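Local coordinates for threonine--tRNA ligase catalytic subunit (Aeropyrum pernix, PDB 3A32), which probably attaches threonine to tRNA(Thr) in two steps, activating the amino acid with ATP and then transferring it to the acceptor end of the tRNA, at residues A[150-153]-A[154-157]; A[227-230]-A[231-235]; A[237-240]-A[241-245]; A[317-320]-A[321-325]. All blocks are in the same frame, centred on the assembly; numbering follows the deposited sequence.

Interaction 1 (A[150-153]-A[154-157]); sequences SIYG and LLRV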
ATOM      1  N   SER A 150     -10.572  22.354 -16.069  1.00 13.86           N
ATOM      2  CA  SER A 150     -11.426  21.299 -15.502  1.00 13.10           C
ATOM      3  C   SER A 150     -11.002  20.808 -14.106  1.00 12.63           C
ATOM      4  O   SER A 150     -11.814  20.218 -13.373  1.00 12.27           O
ATOM      5  CB  SER A 150     -11.451  20.123 -16.449  1.00 12.78           C
ATOM      6  OG  SER A 150     -12.113  20.525 -17.626  1.00 16.43           O
ATOM      7  N   ILE A 151      -9.740  21.050 -13.772  1.00 10.88           N
ATOM      8  CA  ILE A 151      -9.182  20.678 -12.486  1.00 11.95           C
ATOM      9  C   ILE A 151      -9.784  21.447 -11.315  1.00 10.47           C
ATOM     10  O   ILE A 151      -9.899  22.689 -11.347  1.00  8.90           O
ATOM     11  CB  ILE A 151      -7.641  20.872 -12.510  1.00 12.29           C
ATOM     12  CG1 ILE A 151      -7.027  19.770 -13.353  1.00 14.94           C
ATOM     13  CG2 ILE A 151      -7.043  20.830 -11.096  1.00 14.75           C
ATOM     14  CD1 ILE A 151      -5.872  20.336 -14.135  1.00 22.49           C
ATOM     15  N   TYR A 152     -10.190  20.693 -10.296  1.00  9.90           N
ATOM     16  CA  TYR A 152     -10.738  21.264  -9.063  1.00  9.28           C
ATOM     17  C   TYR A 152     -10.333  20.439  -7.846  1.00  9.03           C
ATOM     18  O   TYR A 152     -10.730  19.290  -7.687  1.00  9.32           O
ATOM     19  CB  TYR A 152     -12.273  21.479  -9.127  1.00  9.20           C
ATOM     20  CG  TYR A 152     -12.752  22.161  -7.874  1.00  9.42           C
ATOM     21  CD1 TYR A 152     -12.377  23.484  -7.589  1.00  9.81           C
ATOM     22  CD2 TYR A 152     -13.473  21.471  -6.927  1.00  9.27           C
ATOM     23  CE1 TYR A 152     -12.733  24.107  -6.394  1.00 10.28           C
ATOM     24  CE2 TYR A 152     -13.872  22.097  -5.726  1.00 12.98           C
ATOM     25  CZ  TYR A 152     -13.486  23.406  -5.473  1.00 11.30           C
ATOM     26  OH  TYR A 152     -13.877  24.005  -4.306  1.00 11.96           O
ATOM     27  N   GLY A 153      -9.526  21.032  -6.986  1.00  8.65           N
ATOM     28  CA  GLY A 153      -9.148  20.391  -5.747  1.00  8.44           C
ATOM     29  C   GLY A 153      -8.770  18.913  -5.869  1.00  8.46           C
ATOM     30  O   GLY A 153      -7.887  18.556  -6.633  1.00  7.82           O
ATOM     31  N   LEU A 154      -9.442  18.070  -5.079  1.00  7.86           N
ATOM     32  CA  LEU A 154      -9.251  16.623  -5.086  1.00  7.84           C
ATOM     33  C   LEU A 154     -10.338  15.958  -5.931  1.00  7.23           C
ATOM     34  O   LEU A 154     -10.284  14.739  -6.179  1.00  8.36           O
ATOM     35  CB  LEU A 154      -9.269  16.051  -3.639  1.00  7.41           C
ATOM     36  CG  LEU A 154      -8.101  16.411  -2.701  1.00  7.43           C
ATOM     37  CD1 LEU A 154      -8.386  15.915  -1.270  1.00  2.58           C
ATOM     38  CD2 LEU A 154      -6.754  15.871  -3.204  1.00  4.14           C
ATOM     39  N   LEU A 155     -11.269  16.762  -6.428  1.00  6.57           N
ATOM     40  CA  LEU A 155     -12.489  16.216  -7.081  1.00  6.93           C
ATOM     41  C   LEU A 155     -12.255  15.788  -8.502  1.00  7.16           C
ATOM     42  O   LEU A 155     -12.766  14.759  -8.925  1.00  7.11           O
ATOM     43  CB  LEU A 155     -13.669  17.192  -6.974  1.00  5.62           C
ATOM     44  CG  LEU A 155     -13.981  17.618  -5.526  1.00  6.32           C
ATOM     45  CD1 LEU A 155     -15.341  18.311  -5.467  1.00  8.79           C
ATOM     46  CD2 LEU A 155     -13.992  16.470  -4.545  1.00  4.95           C
ATOM     47  N   ARG A 156     -11.481  16.602  -9.238  1.00  7.65           N
ATOM     48  CA  ARG A 156     -11.160  16.360 -10.640  1.00  7.35           C
ATOM     49  C   ARG A 156      -9.651  16.645 -10.831  1.00  7.30           C
ATOM     50  O   ARG A 156      -9.195  17.790 -10.746  1.00  6.88           O
ATOM     51  CB  ARG A 156     -12.055  17.254 -11.493  1.00  7.83           C
ATOM     52  CG  ARG A 156     -11.717  17.382 -12.963  1.00 10.59           C
ATOM     53  CD  ARG A 156     -12.109  16.205 -13.812  1.00 16.03           C
ATOM     54  NE  ARG A 156     -13.542  15.933 -13.756  1.00 22.29           N
ATOM     55  CZ  ARG A 156     -14.118  14.821 -14.227  1.00 25.33           C
ATOM     56  NH1 ARG A 156     -13.395  13.881 -14.823  1.00 25.66           N
ATOM     57  NH2 ARG A 156     -15.417  14.625 -14.076  1.00 24.11           N
ATOM     58  N   VAL A 157      -8.878  15.582 -11.025  1.00  6.78           N
ATOM     59  CA  VAL A 157      -7.446  15.639 -11.006  1.00  6.89           C
ATOM     60  C   VAL A 157      -6.886  14.740 -12.137  1.00  8.47           C
ATOM     61  O   VAL A 157      -7.633  13.927 -12.738  1.00  8.00           O
ATOM     62  CB  VAL A 157      -6.883  15.206  -9.603  1.00  7.27           C
ATOM     63  CG1 VAL A 157      -7.209  16.232  -8.480  1.00  6.57           C
ATOM     64  CG2 VAL A 157      -7.437  13.837  -9.158  1.00  8.00           C
TER

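Interaction 2 (A[227-230]-A[231-235]); sequences GAEE and ALREA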
ATOM      1  N   GLY A 227     -30.591  -9.846 -19.469  1.00 11.98           N
ATOM      2  CA  GLY A 227     -30.052 -10.571 -18.318  1.00 11.20           C
ATOM      3  C   GLY A 227     -29.383  -9.623 -17.321  1.00 11.18           C
ATOM      4  O   GLY A 227     -29.596  -9.745 -16.136  1.00 11.11           O
ATOM      5  N   ALA A 228     -28.613  -8.649 -17.820  1.00 11.84           N
ATOM      6  CA  ALA A 228     -27.949  -7.612 -16.996  1.00 11.59           C
ATOM      7  C   ALA A 228     -28.913  -6.650 -16.341  1.00 11.10           C
ATOM      8  O   ALA A 228     -28.874  -6.493 -15.151  1.00 12.06           O
ATOM      9  CB  ALA A 228     -26.857  -6.866 -17.812  1.00 10.93           C
ATOM     10  N   GLU A 229     -29.831  -6.051 -17.092  1.00 12.40           N
ATOM     11  CA  GLU A 229     -30.833  -5.115 -16.499  1.00 12.69           C
ATOM     12  C   GLU A 229     -31.736  -5.788 -15.474  1.00 14.16           C
ATOM     13  O   GLU A 229     -32.112  -5.202 -14.421  1.00 13.13           O
ATOM     14  CB  GLU A 229     -31.687  -4.464 -17.576  1.00 11.87           C
ATOM     15  CG  GLU A 229     -30.872  -3.629 -18.557  1.00 11.59           C
ATOM     16  CD  GLU A 229     -31.669  -3.054 -19.710  1.00 12.85           C
ATOM     17  OE1 GLU A 229     -32.820  -3.506 -19.893  1.00 19.34           O
ATOM     18  OE2 GLU A 229     -31.147  -2.177 -20.462  1.00 11.78           O
ATOM     19  N   GLU A 230     -32.070  -7.031 -15.778  1.00 14.39           N
ATOM     20  CA  GLU A 230     -32.836  -7.812 -14.855  1.00 16.99           C
ATOM     21  C   GLU A 230     -32.003  -8.265 -13.640  1.00 16.04           C
ATOM     22  O   GLU A 230     -32.530  -8.327 -12.540  1.00 17.23           O
ATOM     23  CB  GLU A 230     -33.541  -8.944 -15.599  1.00 17.76           C
ATOM     24  CG  GLU A 230     -33.062 -10.260 -15.337  1.00 26.69           C
ATOM     25  CD  GLU A 230     -34.095 -11.034 -14.572  1.00 39.23           C
ATOM     26  OE1 GLU A 230     -34.334 -12.218 -14.948  1.00 40.26           O
ATOM     27  OE2 GLU A 230     -34.688 -10.425 -13.626  1.00 43.61           O
ATOM     28  N   ALA A 231     -30.700  -8.495 -13.788  1.00 14.42           N
ATOM     29  CA  ALA A 231     -29.886  -8.720 -12.548  1.00 14.06           C
ATOM     30  C   ALA A 231     -29.917  -7.498 -11.591  1.00 13.23           C
ATOM     31  O   ALA A 231     -30.080  -7.647 -10.367  1.00 12.99           O
ATOM     32  CB  ALA A 231     -28.458  -9.152 -12.879  1.00 12.55           C
ATOM     33  N   LEU A 232     -29.831  -6.294 -12.169  1.00 12.52           N
ATOM     34  CA  LEU A 232     -29.852  -5.034 -11.410  1.00 11.51           C
ATOM     35  C   LEU A 232     -31.180  -4.727 -10.775  1.00 11.83           C
ATOM     36  O   LEU A 232     -31.231  -4.088  -9.719  1.00 12.25           O
ATOM     37  CB  LEU A 232     -29.436  -3.857 -12.312  1.00 10.72           C
ATOM     38  CG  LEU A 232     -28.012  -3.878 -12.851  1.00 10.35           C
ATOM     39  CD1 LEU A 232     -27.813  -2.804 -13.954  1.00 11.45           C
ATOM     40  CD2 LEU A 232     -26.967  -3.698 -11.708  1.00  8.76           C
ATOM     41  N   ARG A 233     -32.268  -5.140 -11.434  1.00 11.57           N
ATOM     42  CA  ARG A 233     -33.605  -4.913 -10.914  1.00 12.21           C
ATOM     43  C   ARG A 233     -33.892  -5.799  -9.718  1.00 12.27           C
ATOM     44  O   ARG A 233     -34.380  -5.310  -8.702  1.00 12.94           O
ATOM     45  CB  ARG A 233     -34.676  -5.103 -12.002  1.00 12.20           C
ATOM     46  CG  ARG A 233     -34.726  -3.974 -12.982  1.00 14.57           C
ATOM     47  CD  ARG A 233     -35.840  -4.171 -13.978  1.00 18.49           C
ATOM     48  NE  ARG A 233     -35.821  -3.104 -14.955  1.00 18.35           N
ATOM     49  CZ  ARG A 233     -35.683  -3.300 -16.258  1.00 21.54           C
ATOM     50  NH1 ARG A 233     -35.585  -4.534 -16.743  1.00 23.34           N
ATOM     51  NH2 ARG A 233     -35.684  -2.269 -17.084  1.00 19.00           N
ATOM     52  N   GLU A 234     -33.574  -7.086  -9.823  1.00 13.02           N
ATOM     53  CA  GLU A 234     -33.746  -8.004  -8.698  1.00 14.12           C
ATOM     54  C   GLU A 234     -32.893  -7.633  -7.503  1.00 13.33           C
ATOM     55  O   GLU A 234     -33.375  -7.632  -6.388  1.00 13.12           O
ATOM     56  CB  GLU A 234     -33.436  -9.444  -9.103  1.00 14.80           C
ATOM     57  CG  GLU A 234     -34.426 -10.015 -10.081  1.00 22.42           C
ATOM     58  CD  GLU A 234     -35.848 -10.299  -9.449  1.00 28.64           C
ATOM     59  OE1 GLU A 234     -36.079 -10.025  -8.222  1.00 26.41           O
ATOM     60  OE2 GLU A 234     -36.714 -10.802 -10.219  1.00 29.61           O
ATOM     61  N   ALA A 235     -31.623  -7.325  -7.755  1.00 13.29           N
ATOM     62  CA  ALA A 235     -30.707  -6.913  -6.691  1.00 13.01           C
ATOM     63  C   ALA A 235     -31.216  -5.654  -5.975  1.00 12.43           C
ATOM     64  O   ALA A 235     -31.301  -5.638  -4.739  1.00 11.86           O
ATOM     65  CB  ALA A 235     -29.247  -6.727  -7.219  1.00 11.16           C
TER
HETATM   66  O   HOH W   1     -34.805  -5.376 -19.619  1.00 18.74           O

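Interaction 3 (A[237-240]-A[241-245]); sequences SRIN and EKYGI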
ATOM      1  N   SER A 237     -34.225  -4.635  -5.984  1.00 13.30           N
ATOM      2  CA  SER A 237     -35.480  -4.955  -5.310  1.00 14.52           C
ATOM      3  C   SER A 237     -35.195  -5.582  -3.951  1.00 14.40           C
ATOM      4  O   SER A 237     -35.896  -5.297  -2.981  1.00 14.40           O
ATOM      5  CB  SER A 237     -36.378  -5.831  -6.202  1.00 15.23           C
ATOM      6  OG  SER A 237     -37.419  -6.415  -5.445  1.00 19.70           O
ATOM      7  N   ARG A 238     -34.146  -6.399  -3.857  1.00 14.65           N
ATOM      8  CA  ARG A 238     -33.688  -6.886  -2.539  1.00 16.10           C
ATOM      9  C   ARG A 238     -33.153  -5.789  -1.638  1.00 16.03           C
ATOM     10  O   ARG A 238     -33.396  -5.797  -0.426  1.00 17.02           O
ATOM     11  CB  ARG A 238     -32.656  -7.997  -2.670  1.00 16.83           C
ATOM     12  CG  ARG A 238     -33.274  -9.242  -3.224  1.00 19.35           C
ATOM     13  CD  ARG A 238     -32.237 -10.255  -3.648  1.00 25.85           C
ATOM     14  NE  ARG A 238     -32.867 -11.169  -4.600  1.00 28.05           N
ATOM     15  CZ  ARG A 238     -32.326 -12.312  -5.021  1.00 33.38           C
ATOM     16  NH1 ARG A 238     -31.096 -12.684  -4.601  1.00 32.36           N
ATOM     17  NH2 ARG A 238     -33.013 -13.065  -5.885  1.00 31.86           N
ATOM     18  N   ILE A 239     -32.459  -4.816  -2.225  1.00 15.63           N
ATOM     19  CA  ILE A 239     -31.949  -3.710  -1.444  1.00 14.87           C
ATOM     20  C   ILE A 239     -33.132  -2.925  -0.867  1.00 15.47           C
ATOM     21  O   ILE A 239     -33.141  -2.616   0.324  1.00 14.86           O
ATOM     22  CB  ILE A 239     -31.048  -2.781  -2.307  1.00 15.06           C
ATOM     23  CG1 ILE A 239     -29.766  -3.507  -2.717  1.00 12.35           C
ATOM     24  CG2 ILE A 239     -30.776  -1.475  -1.566  1.00 13.68           C
ATOM     25  CD1 ILE A 239     -29.019  -2.817  -3.831  1.00 12.82           C
ATOM     26  N   ASN A 240     -34.124  -2.618  -1.715  1.00 15.30           N
ATOM     27  CA  ASN A 240     -35.279  -1.844  -1.274  1.00 16.93           C
ATOM     28  C   ASN A 240     -36.110  -2.625  -0.247  1.00 17.73           C
ATOM     29  O   ASN A 240     -36.530  -2.076   0.757  1.00 17.21           O
ATOM     30  CB  ASN A 240     -36.136  -1.387  -2.452  1.00 16.75           C
ATOM     31  CG  ASN A 240     -37.506  -0.869  -2.011  1.00 18.00           C
ATOM     32  OD1 ASN A 240     -38.460  -1.644  -1.857  1.00 19.52           O
ATOM     33  ND2 ASN A 240     -37.609   0.436  -1.823  1.00 14.16           N
ATOM     34  N   GLU A 241     -36.285  -3.926  -0.478  1.00 19.36           N
ATOM     35  CA  GLU A 241     -37.020  -4.738   0.460  1.00 20.51           C
ATOM     36  C   GLU A 241     -36.331  -4.700   1.789  1.00 19.40           C
ATOM     37  O   GLU A 241     -37.001  -4.575   2.786  1.00 19.19           O
ATOM     38  CB  GLU A 241     -37.212  -6.191  -0.012  1.00 21.62           C
ATOM     39  CG  GLU A 241     -38.367  -6.889   0.768  1.00 27.99           C
ATOM     40  CD  GLU A 241     -38.281  -8.413   0.754  1.00 36.07           C
ATOM     41  OE1 GLU A 241     -38.189  -9.007  -0.363  1.00 37.25           O
ATOM     42  OE2 GLU A 241     -38.316  -9.016   1.868  1.00 40.24           O
ATOM     43  N   LYS A 242     -34.994  -4.799   1.809  1.00 19.02           N
ATOM     44  CA  LYS A 242     -34.265  -4.941   3.092  1.00 17.33           C
ATOM     45  C   LYS A 242     -34.094  -3.629   3.863  1.00 16.35           C
ATOM     46  O   LYS A 242     -34.195  -3.607   5.107  1.00 14.66           O
ATOM     47  CB  LYS A 242     -32.909  -5.625   2.897  1.00 17.37           C
ATOM     48  CG  LYS A 242     -32.203  -5.953   4.240  1.00 18.04           C
ATOM     49  CD  LYS A 242     -30.849  -6.658   4.090  1.00 18.36           C
ATOM     50  CE  LYS A 242     -30.191  -6.910   5.454  1.00 19.96           C
ATOM     51  NZ  LYS A 242     -28.949  -7.836   5.455  1.00 19.65           N
ATOM     52  N   TYR A 243     -33.857  -2.533   3.128  1.00 15.47           N
ATOM     53  CA  TYR A 243     -33.549  -1.254   3.758  1.00 14.62           C
ATOM     54  C   TYR A 243     -34.515  -0.115   3.463  1.00 14.73           C
ATOM     55  O   TYR A 243     -34.384   1.016   4.024  1.00 14.92           O
ATOM     56  CB  TYR A 243     -32.144  -0.831   3.346  1.00 15.26           C
ATOM     57  CG  TYR A 243     -31.082  -1.831   3.697  1.00 14.89           C
ATOM     58  CD1 TYR A 243     -30.697  -2.035   5.032  1.00 15.16           C
ATOM     59  CD2 TYR A 243     -30.458  -2.574   2.712  1.00 12.63           C
ATOM     60  CE1 TYR A 243     -29.716  -2.954   5.361  1.00 14.71           C
ATOM     61  CE2 TYR A 243     -29.495  -3.496   3.031  1.00 13.00           C
ATOM     62  CZ  TYR A 243     -29.117  -3.664   4.350  1.00 14.54           C
ATOM     63  OH  TYR A 243     -28.139  -4.569   4.658  1.00 18.70           O
ATOM     64  N   GLY A 244     -35.457  -0.372   2.564  1.00 13.69           N
ATOM     65  CA  GLY A 244     -36.489   0.626   2.229  1.00 13.41           C
ATOM     66  C   GLY A 244     -35.832   1.740   1.450  1.00 14.17           C
ATOM     67  O   GLY A 244     -36.387   2.824   1.351  1.00 14.21           O
ATOM     68  N   ILE A 245     -34.634   1.446   0.904  1.00 13.79           N
ATOM     69  CA  ILE A 245     -33.808   2.394   0.171  1.00 13.62           C
ATOM     70  C   ILE A 245     -34.437   2.565  -1.204  1.00 15.19           C
ATOM     71  O   ILE A 245     -34.791   1.591  -1.917  1.00 14.22           O
ATOM     72  CB  ILE A 245     -32.295   1.924   0.052  1.00 13.54           C
ATOM     73  CG1 ILE A 245     -31.557   2.086   1.388  1.00 12.18           C
ATOM     74  CG2 ILE A 245     -31.563   2.656  -1.086  1.00 12.43           C
ATOM     75  CD1 ILE A 245     -30.107   1.521   1.354  1.00 12.15           C
TER

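Interaction 4 (A[317-320]-A[321-325]); sequences IERF and LGVYL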
ATOM      1  N   ILE A 317     -10.907   7.794  -4.749  1.00  9.08           N
ATOM      2  CA  ILE A 317     -10.599   7.949  -3.319  1.00  7.51           C
ATOM      3  C   ILE A 317     -10.307   9.403  -2.968  1.00  7.54           C
ATOM      4  O   ILE A 317     -10.816   9.902  -1.975  1.00  7.05           O
ATOM      5  CB  ILE A 317      -9.423   7.033  -2.910  1.00  8.53           C
ATOM      6  CG1 ILE A 317      -9.947   5.584  -2.859  1.00 10.59           C
ATOM      7  CG2 ILE A 317      -8.845   7.456  -1.494  1.00  6.81           C
ATOM      8  CD1 ILE A 317      -8.951   4.581  -3.305  1.00 16.98           C
ATOM      9  N   GLU A 318      -9.502  10.079  -3.788  1.00  6.92           N
ATOM     10  CA  GLU A 318      -9.292  11.527  -3.629  1.00  6.77           C
ATOM     11  C   GLU A 318     -10.631  12.279  -3.641  1.00  6.04           C
ATOM     12  O   GLU A 318     -10.901  13.113  -2.760  1.00  6.00           O
ATOM     13  CB  GLU A 318      -8.354  12.047  -4.745  1.00  6.21           C
ATOM     14  CG  GLU A 318      -6.887  11.623  -4.632  1.00  4.24           C
ATOM     15  CD  GLU A 318      -6.640  10.185  -5.061  1.00  8.41           C
ATOM     16  OE1 GLU A 318      -7.564   9.497  -5.536  1.00  7.17           O
ATOM     17  OE2 GLU A 318      -5.504   9.714  -4.903  1.00 10.76           O
ATOM     18  N   ARG A 319     -11.480  11.982  -4.629  1.00  5.67           N
ATOM     19  CA  ARG A 319     -12.768  12.685  -4.758  1.00  6.16           C
ATOM     20  C   ARG A 319     -13.610  12.407  -3.532  1.00  6.70           C
ATOM     21  O   ARG A 319     -14.033  13.351  -2.857  1.00  8.37           O
ATOM     22  CB  ARG A 319     -13.532  12.270  -5.993  1.00  5.75           C
ATOM     23  CG  ARG A 319     -14.802  13.049  -6.191  1.00  5.41           C
ATOM     24  CD  ARG A 319     -15.645  12.562  -7.384  1.00  9.61           C
ATOM     25  NE  ARG A 319     -16.564  13.658  -7.735  1.00 17.20           N
ATOM     26  CZ  ARG A 319     -17.755  13.907  -7.171  1.00 22.18           C
ATOM     27  NH1 ARG A 319     -18.312  13.086  -6.247  1.00 20.53           N
ATOM     28  NH2 ARG A 319     -18.426  14.993  -7.570  1.00 24.52           N
ATOM     29  N   PHE A 320     -13.814  11.116  -3.224  1.00  6.61           N
ATOM     30  CA  PHE A 320     -14.506  10.678  -1.997  1.00  6.10           C
ATOM     31  C   PHE A 320     -14.006  11.417  -0.780  1.00  6.31           C
ATOM     32  O   PHE A 320     -14.777  11.852   0.004  1.00  5.71           O
ATOM     33  CB  PHE A 320     -14.322   9.168  -1.704  1.00  5.46           C
ATOM     34  CG  PHE A 320     -15.239   8.688  -0.623  1.00  4.62           C
ATOM     35  CD1 PHE A 320     -16.503   8.197  -0.940  1.00  2.30           C
ATOM     36  CD2 PHE A 320     -14.876   8.814   0.721  1.00  3.10           C
ATOM     37  CE1 PHE A 320     -17.403   7.812   0.085  1.00  3.79           C
ATOM     38  CE2 PHE A 320     -15.754   8.423   1.742  1.00  2.86           C
ATOM     39  CZ  PHE A 320     -17.018   7.929   1.424  1.00  4.46           C
ATOM     40  N   LEU A 321     -12.686  11.461  -0.603  1.00  6.78           N
ATOM     41  CA  LEU A 321     -12.048  12.129   0.529  1.00  7.20           C
ATOM     42  C   LEU A 321     -12.343  13.639   0.517  1.00  6.20           C
ATOM     43  O   LEU A 321     -12.624  14.202   1.567  1.00  7.71           O
ATOM     44  CB  LEU A 321     -10.542  11.829   0.566  1.00  5.50           C
ATOM     45  CG  LEU A 321      -9.835  12.521   1.734  1.00 10.90           C
ATOM     46  CD1 LEU A 321     -10.321  11.954   3.083  1.00 12.43           C
ATOM     47  CD2 LEU A 321      -8.286  12.421   1.625  1.00 12.36           C
ATOM     48  N   GLY A 322     -12.322  14.265  -0.654  1.00  5.59           N
ATOM     49  CA  GLY A 322     -12.662  15.675  -0.791  1.00  5.30           C
ATOM     50  C   GLY A 322     -14.056  15.993  -0.268  1.00  5.37           C
ATOM     51  O   GLY A 322     -14.253  16.920   0.527  1.00  4.91           O
ATOM     52  N   VAL A 323     -15.028  15.223  -0.738  1.00  6.44           N
ATOM     53  CA  VAL A 323     -16.413  15.457  -0.395  1.00  6.05           C
ATOM     54  C   VAL A 323     -16.628  15.104   1.054  1.00  6.83           C
ATOM     55  O   VAL A 323     -17.340  15.859   1.738  1.00  7.53           O
ATOM     56  CB  VAL A 323     -17.365  14.651  -1.250  1.00  5.86           C
ATOM     57  CG1 VAL A 323     -18.866  14.979  -0.825  1.00  4.32           C
ATOM     58  CG2 VAL A 323     -17.146  14.978  -2.738  1.00  5.62           C
ATOM     59  N   TYR A 324     -16.001  13.996   1.529  1.00  5.64           N
ATOM     60  CA  TYR A 324     -16.014  13.664   2.955  1.00  7.08           C
ATOM     61  C   TYR A 324     -15.526  14.846   3.831  1.00  7.24           C
ATOM     62  O   TYR A 324     -16.139  15.198   4.816  1.00  8.08           O
ATOM     63  CB  TYR A 324     -15.190  12.378   3.278  1.00  6.62           C
ATOM     64  CG  TYR A 324     -15.281  12.064   4.743  1.00  7.60           C
ATOM     65  CD1 TYR A 324     -16.265  11.163   5.251  1.00  6.82           C
ATOM     66  CD2 TYR A 324     -14.432  12.701   5.650  1.00  7.65           C
ATOM     67  CE1 TYR A 324     -16.369  10.918   6.620  1.00  4.82           C
ATOM     68  CE2 TYR A 324     -14.522  12.460   7.013  1.00  7.05           C
ATOM     69  CZ  TYR A 324     -15.495  11.572   7.499  1.00  6.58           C
ATOM     70  OH  TYR A 324     -15.577  11.399   8.863  1.00  3.87           O
ATOM     71  N   LEU A 325     -14.402  15.444   3.478  1.00  7.69           N
ATOM     72  CA  LEU A 325     -13.857  16.530   4.301  1.00  8.41           C
ATOM     73  C   LEU A 325     -14.862  17.697   4.399  1.00  8.70           C
ATOM     74  O   LEU A 325     -14.946  18.320   5.433  1.00  9.77           O
ATOM     75  CB  LEU A 325     -12.479  17.013   3.784  1.00  7.21           C
ATOM     76  CG  LEU A 325     -11.322  16.027   3.964  1.00  6.47           C
ATOM     77  CD1 LEU A 325     -10.112  16.456   3.073  1.00  2.35           C
ATOM     78  CD2 LEU A 325     -10.938  15.915   5.473  1.00  6.98           C
TER

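Interaction 1 (A[150-153]-A[154-157])
Leu155 folds back against Tyr152, and its side chain shows how a tight turn lets two residues pack three positions apart. CB rests 3.7 Å from the carbonyl O of Tyr152, the acceptor at the heart of the turn. Further out, CG and then CD1 come up beside the aromatic ring; CD1 lies 4.0 Å from CD2 of Tyr152 and meets the ring at its edge, in plane. The ring gets there because its CG is anti to the backbone N (chi1 -176°), which sets the two side chains side by side. The other methyl, Leu155 CD2, turns toward helix 317-327. In the backbone the Tyr152 O takes two donors, Leu155 N at 2.9 Å and Arg156 N at 3.2 Å, while Tyr152 N returns a bond to Arg156 O. Gly153, with its positive phi of 44°, and Leu154 form the corners of a type II' beta turn. The tip of Arg156 leaves the turn for a salt bridge with Glu146. Two consecutive residues, Leu155 and Arg156, thus face the single residue Tyr152: a classic beta bulge, set in the loop between the antiparallel strands 134-143 and 159-170 that form motif 2 of class II synthetases.

Interaction 2 (A[227-230]-A[231-235])
Glu229 and Arg233, one helical turn apart, run side by side and face the same way, yet their charged ends are joined through a water. The water donates to Glu229 OE1 at 2.7 Å and accepts from Arg233 NH1 at 3.1 Å, lying at the edge of the guanidinium in its plane. Direct approach stops short of a salt bridge, with Glu229 OE1 and Arg233 NH2 4.2 Å apart and the two planes turned 74° against each other. Stronger partners lie elsewhere: Glu229 reaches Ser209 and Lys211, and Arg233 pairs with Glu249. Since Glu249 belongs to strand 246-250, this last bond ties helix 222-243 to the strand that follows it in the beta-alpha-beta unit begun by strand 202-207. Van der Waals packing comes from Glu229 CB, which sits over one face of the guanidinium, 4.0 Å from Arg233 NH1. Like charges meet on the next flank, where Glu230 OE2 and Glu234 OE2 approach to 4.0 Å, an arrangement likely to cost some electrostatic energy. Backbone bonds follow the alpha-helical i to i+4 pattern, from Ala231 N to Gly227 O through Glu234 N to Glu230 O. Ala228 and Leu232 carry the buried side, both packing on Phe283 of strand 273-284.

Interaction 3 (A[237-240]-A[241-245])
Between Asn240 and Gly244 the helix makes its last turn, Gly244 N bonding to Asn240 O at 2.7 Å before the glycine leaves helical geometry with a positive phi of 71°. Such a glycine is a common helix ending, and here it closes the helix of the beta-alpha-beta unit 202-207, 222-243, 246-250. With CG anti to the backbone N (chi1 166°), Asn240 ND2 donates to Ile245 O at 3.0 Å. The acceptor lies in the plane of the amide, but the donor stands above the carbonyl plane, 58° out of it. An alanine here would remove this donor, so that Ile245 O would probably lose a mate and the chain beyond Gly244 would be tied less firmly to the helix end. On the buried flank Ile239 CG2 touches Ile245 CB at 4.1 Å, the two side chains crossing obliquely. Tyr243 receives its sequence neighbour Lys242 over one face, CG standing 3.8 Å above the ring plane, over its centre. Both polar ends continue to Glu183, Lys242 NZ in a salt bridge and Tyr243 OH in a hydrogen bond. Helix 174-191, which carries Glu183, also offers Phe182 to Ile239 and Ile245; it flanks the helix end where the chain enters strand 246-250.

Interaction 4 (A[317-320]-A[321-325])
Phe320 and Tyr324 touch across one turn of helix, Phe320 CE2 lying 4.3 Å from CB of Tyr324. On the neighbouring flank Arg319 and Val323 run alongside each other; Val323 CG2 sits over one face of the guanidinium, 4.2 Å from Arg319 NH1. With CG anti to the backbone N (chi1 -176°) the arginine, extended from CG to NE, stands out from the helix, and Val323 CG2 leans back toward its guanidinium. Leu321 contributes its CB, packed 3.2 Å from Ile317 O. Four regular backbone bonds hold these spacings, among them Leu321 N to Ile317 O at 2.8 Å and Tyr324 N to Phe320 O at 2.9 Å.

A second shell fixes the groups from outside. Phe320 meets the inclined rings of Phe193 and Trp276, while Tyr324 OH bonds to the carbonyl of Arg331 and to Arg328 NH1. The buried carboxylate of Glu318 has both oxygens engaged, OE2 in a salt bridge with Arg52 and OE1 accepting from the backbone N of Thr161. At the start of the helix Arg319 N bonds to Ser316 OG.

Strand 306-316 running straight into helix 317-327 is the strand-helix pair of motif 3 in class II synthetases. Strand 159-170 flanks its first turn through Phe160 and Thr161, strand 273-284 receives Phe320, Val323 and Tyr324, and helix 9-15 packs against Leu325.

Overall arrangement
The four contacts fall into two pairs within the class II catalytic core. Interactions 1 and 4 touch, their centres 11 Å apart: Leu154 CB lies 3.5 Å from Glu318 O, and Leu155 CD2 comes to 3.9 Å from Val323 CG2, so the motif 2 loop packs on the motif 3 helix. Interactions 2 and 3 follow each other on helix 222-243 with centres 14 Å apart. The pairs remain separate, with interactions 1 and 3 centred 34 Å from each other. None binds the zinc ion, which Cys112, His166 and His310 hold. Ile317 of interaction 4 has its side chain about 14 Å from the metal, and that of Leu232 in interaction 2 is about 11 Å from the His310 side chain.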